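Local coordinates for periplasmic binding protein (Thermotoga lettingae TMO, PDB 4RY8), which probably serves as the periplasmic solute-binding component of a sugar transporter and is seen here with 5-methylthioribose bound, at residues C[211-216]-C[237-242]; C[288-291]-C[295-298]. All blocks are in the same frame, centred on the assembly; numbering follows the deposited sequence.

Contact 1: C[211-216]-C[237-242]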
ATOM      1  N   GLY C 211      17.876 -17.018  -8.003  1.00 21.48           N
ATOM      2  CA  GLY C 211      19.329 -16.980  -7.969  1.00 20.55           C
ATOM      3  C   GLY C 211      19.900 -16.769  -6.609  1.00 20.53           C
ATOM      4  O   GLY C 211      20.855 -17.462  -6.222  1.00 22.59           O
ATOM      5  N   ALA C 212      19.327 -15.824  -5.874  1.00 19.73           N
ATOM      6  CA  ALA C 212      19.795 -15.463  -4.536  1.00 19.69           C
ATOM      7  C   ALA C 212      19.670 -16.620  -3.553  1.00 21.35           C
ATOM      8  O   ALA C 212      20.610 -16.918  -2.808  1.00 22.31           O
ATOM      9  CB  ALA C 212      19.039 -14.257  -4.015  1.00 20.31           C
ATOM     10  N   VAL C 213      18.528 -17.300  -3.602  1.00 21.03           N
ATOM     11  CA  VAL C 213      18.273 -18.440  -2.716  1.00 21.23           C
ATOM     12  C   VAL C 213      19.192 -19.596  -2.994  1.00 22.96           C
ATOM     13  O   VAL C 213      19.678 -20.235  -2.060  1.00 24.40           O
ATOM     14  CB  VAL C 213      16.796 -18.899  -2.848  1.00 22.20           C
ATOM     15  CG1 VAL C 213      16.524 -20.180  -2.060  1.00 25.12           C
ATOM     16  CG2 VAL C 213      15.869 -17.788  -2.367  1.00 27.21           C
ATOM     17  N   ARG C 214      19.431 -19.907  -4.274  1.00 23.07           N
ATOM     18  CA  ARG C 214      20.322 -20.983  -4.612  1.00 24.11           C
ATOM     19  C   ARG C 214      21.755 -20.659  -4.165  1.00 25.21           C
ATOM     20  O   ARG C 214      22.445 -21.514  -3.690  1.00 25.31           O
ATOM     21  CB  ARG C 214      20.283 -21.274  -6.099  1.00 27.74           C
ATOM     22  CG  ARG C 214      18.955 -21.722  -6.614  1.00 26.64           C
ATOM     23  CD  ARG C 214      18.999 -21.887  -8.105  1.00 34.05           C
ATOM     24  NE  ARG C 214      17.664 -22.236  -8.565  1.00 40.83           N
ATOM     25  CZ  ARG C 214      17.074 -21.760  -9.655  1.00 45.70           C
ATOM     26  NH1 ARG C 214      17.681 -20.870 -10.452  1.00 42.24           N
ATOM     27  NH2 ARG C 214      15.840 -22.171  -9.933  1.00 34.21           N
ATOM     28  N   ALA C 215      22.183 -19.407  -4.317  1.00 26.05           N
ATOM     29  CA  ALA C 215      23.491 -18.995  -3.825  1.00 25.23           C
ATOM     30  C   ALA C 215      23.622 -19.244  -2.316  1.00 26.08           C
ATOM     31  O   ALA C 215      24.613 -19.807  -1.848  1.00 25.02           O
ATOM     32  CB  ALA C 215      23.726 -17.526  -4.141  1.00 23.52           C
ATOM     33  N   ILE C 216      22.592 -18.836  -1.582  1.00 27.23           N
ATOM     34  CA  ILE C 216      22.505 -19.020  -0.123  1.00 28.57           C
ATOM     35  C   ILE C 216      22.564 -20.510   0.275  1.00 26.59           C
ATOM     36  O   ILE C 216      23.296 -20.909   1.196  1.00 25.44           O
ATOM     37  CB  ILE C 216      21.227 -18.359   0.454  1.00 24.28           C
ATOM     38  CG1 ILE C 216      21.392 -16.844   0.410  1.00 23.10           C
ATOM     39  CG2 ILE C 216      20.983 -18.805   1.899  1.00 26.87           C
ATOM     40  CD1 ILE C 216      20.098 -16.091   0.436  1.00 24.10           C
ATOM     41  N   ILE C 237       6.919 -21.611  -5.323  1.00 25.16           N
ATOM     42  CA  ILE C 237       6.338 -22.459  -4.232  1.00 26.67           C
ATOM     43  C   ILE C 237       7.243 -23.632  -3.818  1.00 28.41           C
ATOM     44  O   ILE C 237       7.544 -23.812  -2.599  1.00 29.41           O
ATOM     45  CB  ILE C 237       4.931 -22.928  -4.629  1.00 26.46           C
ATOM     46  CG1 ILE C 237       3.973 -21.716  -4.596  1.00 26.67           C
ATOM     47  CG2 ILE C 237       4.446 -24.057  -3.715  1.00 32.00           C
ATOM     48  CD1 ILE C 237       2.657 -21.908  -5.349  1.00 26.66           C
ATOM     49  N   GLN C 238       7.682 -24.421  -4.813  1.00 35.03           N
ATOM     50  CA  GLN C 238       8.508 -25.623  -4.565  1.00 37.55           C
ATOM     51  C   GLN C 238       9.772 -25.225  -3.874  1.00 41.60           C
ATOM     52  O   GLN C 238      10.231 -25.879  -2.954  1.00 31.16           O
ATOM     53  CB  GLN C 238       8.940 -26.297  -5.871  1.00 36.65           C
ATOM     54  CG  GLN C 238       7.840 -26.999  -6.619  1.00 41.75           C
ATOM     55  CD  GLN C 238       8.185 -27.195  -8.095  1.00103.48           C
ATOM     56  OE1 GLN C 238       9.255 -26.800  -8.588  1.00 54.76           O
ATOM     57  NE2 GLN C 238       7.270 -27.809  -8.809  1.00 62.09           N
ATOM     58  N   MET C 239      10.380 -24.151  -4.356  1.00 27.88           N
ATOM     59  CA  MET C 239      11.570 -23.700  -3.728  1.00 30.32           C
ATOM     60  C   MET C 239      11.352 -23.061  -2.332  1.00 40.84           C
ATOM     61  O   MET C 239      12.279 -23.065  -1.515  1.00 40.38           O
ATOM     62  CB  MET C 239      12.277 -22.706  -4.653  1.00 26.71           C
ATOM     63  CG  MET C 239      12.881 -23.284  -5.928  1.00 30.53           C
ATOM     64  SD  MET C 239      13.836 -22.011  -6.821  1.00 25.95           S
ATOM     65  CE  MET C 239      14.935 -21.518  -5.515  1.00 23.02           C
ATOM     66  N   MET C 240      10.172 -22.486  -2.071  1.00 26.88           N
ATOM     67  CA  MET C 240       9.862 -21.910  -0.755  1.00 24.61           C
ATOM     68  C   MET C 240       9.621 -23.012   0.287  1.00 26.53           C
ATOM     69  O   MET C 240      10.002 -22.881   1.437  1.00 26.13           O
ATOM     70  CB  MET C 240       8.642 -20.977  -0.816  1.00 23.65           C
ATOM     71  CG  MET C 240       8.914 -19.627  -1.531  1.00 22.18           C
ATOM     72  SD  MET C 240       7.521 -18.500  -1.826  1.00 21.49           S
ATOM     73  CE  MET C 240       7.335 -17.852  -0.160  1.00 21.49           C
ATOM     74  N   ILE C 241       9.030 -24.101  -0.120  1.00 30.01           N
ATOM     75  CA  ILE C 241       8.615 -25.102   0.882  1.00 37.14           C
ATOM     76  C   ILE C 241       9.699 -26.107   1.254  1.00 40.69           C
ATOM     77  O   ILE C 241       9.484 -26.969   2.108  1.00 33.82           O
ATOM     78  CB  ILE C 241       7.309 -25.815   0.474  1.00 41.63           C
ATOM     79  CG1 ILE C 241       7.524 -26.724  -0.744  1.00 44.21           C
ATOM     80  CG2 ILE C 241       6.238 -24.763   0.221  1.00 33.14           C
ATOM     81  CD1 ILE C 241       6.297 -27.523  -1.116  1.00 47.29           C
ATOM     82  N   GLN C 242      10.856 -26.007   0.609  1.00 41.17           N
ATOM     83  CA  GLN C 242      12.021 -26.842   0.954  1.00 43.51           C
ATOM     84  C   GLN C 242      12.403 -26.663   2.416  1.00 45.88           C
ATOM     85  O   GLN C 242      12.328 -25.547   2.972  1.00 37.61           O
ATOM     86  CB  GLN C 242      13.250 -26.441   0.117  1.00 58.83           C
ATOM     87  CG  GLN C 242      13.208 -26.785  -1.365  1.00 58.92           C
ATOM     88  CD  GLN C 242      14.486 -26.378  -2.095  1.00 66.03           C
ATOM     89  OE1 GLN C 242      15.407 -25.800  -1.508  1.00 52.83           O
ATOM     90  NE2 GLN C 242      14.543 -26.679  -3.383  1.00 74.51           N
TER

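Contact 2: C[288-291]-C[295-298]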
ATOM      1  N   ARG C 288       5.974 -18.305   3.451  1.00 33.72           N
ATOM      2  CA  ARG C 288       6.403 -19.701   3.476  1.00 32.00           C
ATOM      3  C   ARG C 288       5.583 -20.481   4.509  1.00 32.04           C
ATOM      4  O   ARG C 288       5.214 -21.633   4.280  1.00 28.60           O
ATOM      5  CB  ARG C 288       7.894 -19.797   3.813  1.00 30.77           C
ATOM      6  CG  ARG C 288       8.337 -21.204   4.115  1.00 29.19           C
ATOM      7  CD  ARG C 288       9.830 -21.379   4.280  1.00 30.09           C
ATOM      8  NE  ARG C 288      10.145 -22.799   4.172  1.00 42.96           N
ATOM      9  CZ  ARG C 288       9.873 -23.710   5.098  1.00 43.56           C
ATOM     10  NH1 ARG C 288       9.292 -23.380   6.243  1.00 45.92           N
ATOM     11  NH2 ARG C 288      10.193 -24.966   4.881  1.00 47.52           N
ATOM     12  N   GLN C 289       5.324 -19.826   5.634  1.00 36.52           N
ATOM     13  CA  GLN C 289       4.527 -20.365   6.736  1.00 32.77           C
ATOM     14  C   GLN C 289       3.117 -20.748   6.319  1.00 37.58           C
ATOM     15  O   GLN C 289       2.598 -21.817   6.714  1.00 32.55           O
ATOM     16  CB  GLN C 289       4.446 -19.323   7.863  1.00 39.35           C
ATOM     17  CG  GLN C 289       4.365 -19.908   9.266  1.00 93.20           C
ATOM     18  CD  GLN C 289       5.722 -19.952   9.952  1.00120.93           C
ATOM     19  OE1 GLN C 289       6.414 -18.935  10.050  1.00 73.92           O
ATOM     20  NE2 GLN C 289       6.108 -21.129  10.429  1.00 64.53           N
ATOM     21  N   PHE C 290       2.468 -19.850   5.588  1.00 29.79           N
ATOM     22  CA  PHE C 290       1.128 -20.113   5.034  1.00 30.68           C
ATOM     23  C   PHE C 290       1.156 -21.281   4.020  1.00 32.86           C
ATOM     24  O   PHE C 290       0.221 -22.102   3.981  1.00 34.28           O
ATOM     25  CB  PHE C 290       0.534 -18.820   4.404  1.00 32.00           C
ATOM     26  CG  PHE C 290      -0.764 -19.037   3.682  1.00 44.49           C
ATOM     27  CD1 PHE C 290      -1.960 -19.216   4.393  1.00 36.33           C
ATOM     28  CD2 PHE C 290      -0.795 -19.118   2.291  1.00 48.95           C
ATOM     29  CE1 PHE C 290      -3.154 -19.448   3.721  1.00 38.14           C
ATOM     30  CE2 PHE C 290      -1.989 -19.357   1.624  1.00 48.18           C
ATOM     31  CZ  PHE C 290      -3.171 -19.524   2.341  1.00 49.05           C
ATOM     32  N   LEU C 291       2.219 -21.384   3.210  1.00 31.09           N
ATOM     33  CA  LEU C 291       2.297 -22.489   2.226  1.00 31.62           C
ATOM     34  C   LEU C 291       2.386 -23.841   2.950  1.00 35.12           C
ATOM     35  O   LEU C 291       1.658 -24.796   2.601  1.00 39.80           O
ATOM     36  CB  LEU C 291       3.474 -22.346   1.260  1.00 29.07           C
ATOM     37  CG  LEU C 291       3.531 -21.115   0.344  1.00 31.29           C
ATOM     38  CD1 LEU C 291       4.902 -21.066  -0.326  1.00 26.26           C
ATOM     39  CD2 LEU C 291       2.416 -21.196  -0.679  1.00 29.47           C
ATOM     40  N   ASN C 295      -0.140 -27.069   3.263  1.00 37.94           N
ATOM     41  CA  ASN C 295       0.335 -28.130   2.357  1.00 40.09           C
ATOM     42  C   ASN C 295       0.230 -27.754   0.876  1.00 39.69           C
ATOM     43  O   ASN C 295      -0.125 -28.565   0.015  1.00 41.12           O
ATOM     44  CB  ASN C 295      -0.403 -29.479   2.658  1.00 41.64           C
ATOM     45  CG  ASN C 295       0.301 -30.297   3.728  1.00 47.89           C
ATOM     46  OD1 ASN C 295       0.773 -31.404   3.469  1.00 99.52           O
ATOM     47  ND2 ASN C 295       0.387 -29.753   4.936  1.00 49.59           N
ATOM     48  N   ILE C 296       0.517 -26.496   0.595  1.00 36.31           N
ATOM     49  CA  ILE C 296       0.458 -25.959  -0.745  1.00 41.43           C
ATOM     50  C   ILE C 296       1.765 -26.331  -1.426  1.00 42.91           C
ATOM     51  O   ILE C 296       2.835 -26.095  -0.858  1.00 34.97           O
ATOM     52  CB  ILE C 296       0.268 -24.425  -0.707  1.00 48.25           C
ATOM     53  CG1 ILE C 296      -1.108 -24.128  -0.095  1.00 45.96           C
ATOM     54  CG2 ILE C 296       0.402 -23.801  -2.104  1.00 35.14           C
ATOM     55  CD1 ILE C 296      -1.358 -22.670   0.199  1.00 63.78           C
ATOM     56  N   THR C 297       1.649 -26.950  -2.608  1.00 40.79           N
ATOM     57  CA  THR C 297       2.779 -27.358  -3.448  1.00 43.52           C
ATOM     58  C   THR C 297       2.753 -26.781  -4.874  1.00 41.18           C
ATOM     59  O   THR C 297       3.709 -26.957  -5.622  1.00 41.59           O
ATOM     60  CB  THR C 297       2.791 -28.878  -3.641  1.00 43.99           C
ATOM     61  OG1 THR C 297       1.848 -29.213  -4.656  1.00 47.82           O
ATOM     62  CG2 THR C 297       2.444 -29.601  -2.360  1.00 42.69           C
ATOM     63  N   ASN C 298       1.668 -26.122  -5.271  1.00 40.46           N
ATOM     64  CA  ASN C 298       1.561 -25.580  -6.623  1.00 31.78           C
ATOM     65  C   ASN C 298       0.516 -24.449  -6.724  1.00 35.81           C
ATOM     66  O   ASN C 298      -0.242 -24.208  -5.787  1.00 30.28           O
ATOM     67  CB  ASN C 298       1.300 -26.693  -7.650  1.00 34.36           C
ATOM     68  CG  ASN C 298      -0.077 -27.333  -7.496  1.00 36.58           C
ATOM     69  OD1 ASN C 298      -1.042 -26.677  -7.120  1.00 35.85           O
ATOM     70  ND2 ASN C 298      -0.178 -28.598  -7.844  1.00 39.87           N
TER

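Contact 1: C[211-216]-C[237-242]
Met239 meets Val213 and Arg214 through a bend at the end of its chain: CG stands anti to its own carbonyl carbon (chi1 -69°), the next torsion is extended, and a bend at chi3 (55°) turns CE in toward helix 206-219, against Val213 CG1 and the Arg214 chain. Val213 places CG1 anti to its backbone N (chi1 174°), which brings that methyl within 4.0 Å of Met239 CE; the two side chains run past each other in opposite directions. Arg214 lies roughly at right angles across the methionine. Its extended aliphatic chain passes Met239 CE, with CG 4.2 Å from that methyl, and its guanidinium reaches Met239 SD obliquely, NH2 to SD being 3.7 Å. Val213 CA and Met239 CA are 8.6 Å apart, and the long thioether side chain spans much of that distance. Trp247 of strand 247-252 touches both Val213 and Met239, and Arg214 also leans on Ala181 and Gln185 of helix 180-194. This is helix-to-helix packing on one face of the mixed sheet in the alpha/beta periplasmic-binding fold. Val213 and Met239 meet by purely apolar contact; the guanidinium beside the polarisable sulfur may add a weak electrostatic attraction, without a directed polar bond.

Contact 2: C[288-291]-C[295-298]
Ile296 sets its two branches against different side chains of the short helix 288-293, CG2 against Leu291 and CD1 against Phe290. The leucine and isoleucine side chains cross at about a right angle, and the closest pair is Leu291 CD2 with Ile296 CG2 at 3.6 Å; the same leucine methyl lies 3.9 Å from Ile296 CB. Phe290 comes to the isoleucine at a slant. Its CG is anti to the backbone N (chi1 174°), which swings the ring toward Ile296 until CE2 stands 3.7 Å from CD1, the methyl approaching the ring obliquely. Beside this apolar contact the backbone closes the helix: Ile296 N donates to Leu291 O over 2.9 Å, nearly straight at 168°, with the donor tilted 20° from the carbonyl plane. Asn295, with positive phi, is the C-prime residue of this Schellman motif, whose second bond runs from its N to Val292 O. Leu302 and Ala305 of helix 299-305 touch both Phe290 and Ile296, while Leu291 also packs on Met240. Beyond the turn, Asn298 is the N-cap of helix 299-305, its OD1 accepting from Glu301 N. With an alanine in place of Ile296, the amide bond to Leu291 O could persist, but Leu291 CD2 and Phe290 CE2 would each lose a methyl partner, which would probably open a gap between the helix and the loop. The isoleucine thus adds the hydrophobic contact that commonly accompanies a Schellman turn. One residue supplies both the amide that satisfies a helix-end carbonyl and the branched side chain that covers the last turn, so polar closure and apolar packing are coupled as the chain passes from one short helix to the next.

How the contacts relate
Contact 1 is buried, whereas contact 2 is only partly so, its touching residues ranging from buried Leu291 to exposed Asn295. Contact 1 joins two helices distant in sequence through side chains alone; contact 2 is local, ending helix 288-293 and redirecting the chain, with a backbone hydrogen bond added to its apolar packing. Their centres lie about 13 Å apart. Helix 234-240 belongs to contact 1 and borders contact 2: Met239 faces helix 206-219, while Met240 packs on Leu291. Arg288 ties the two together, its NH2 probably hydrogen-bonded to Gln242 O at 2.9 Å, and Ile237 packs against the backbone of Thr297.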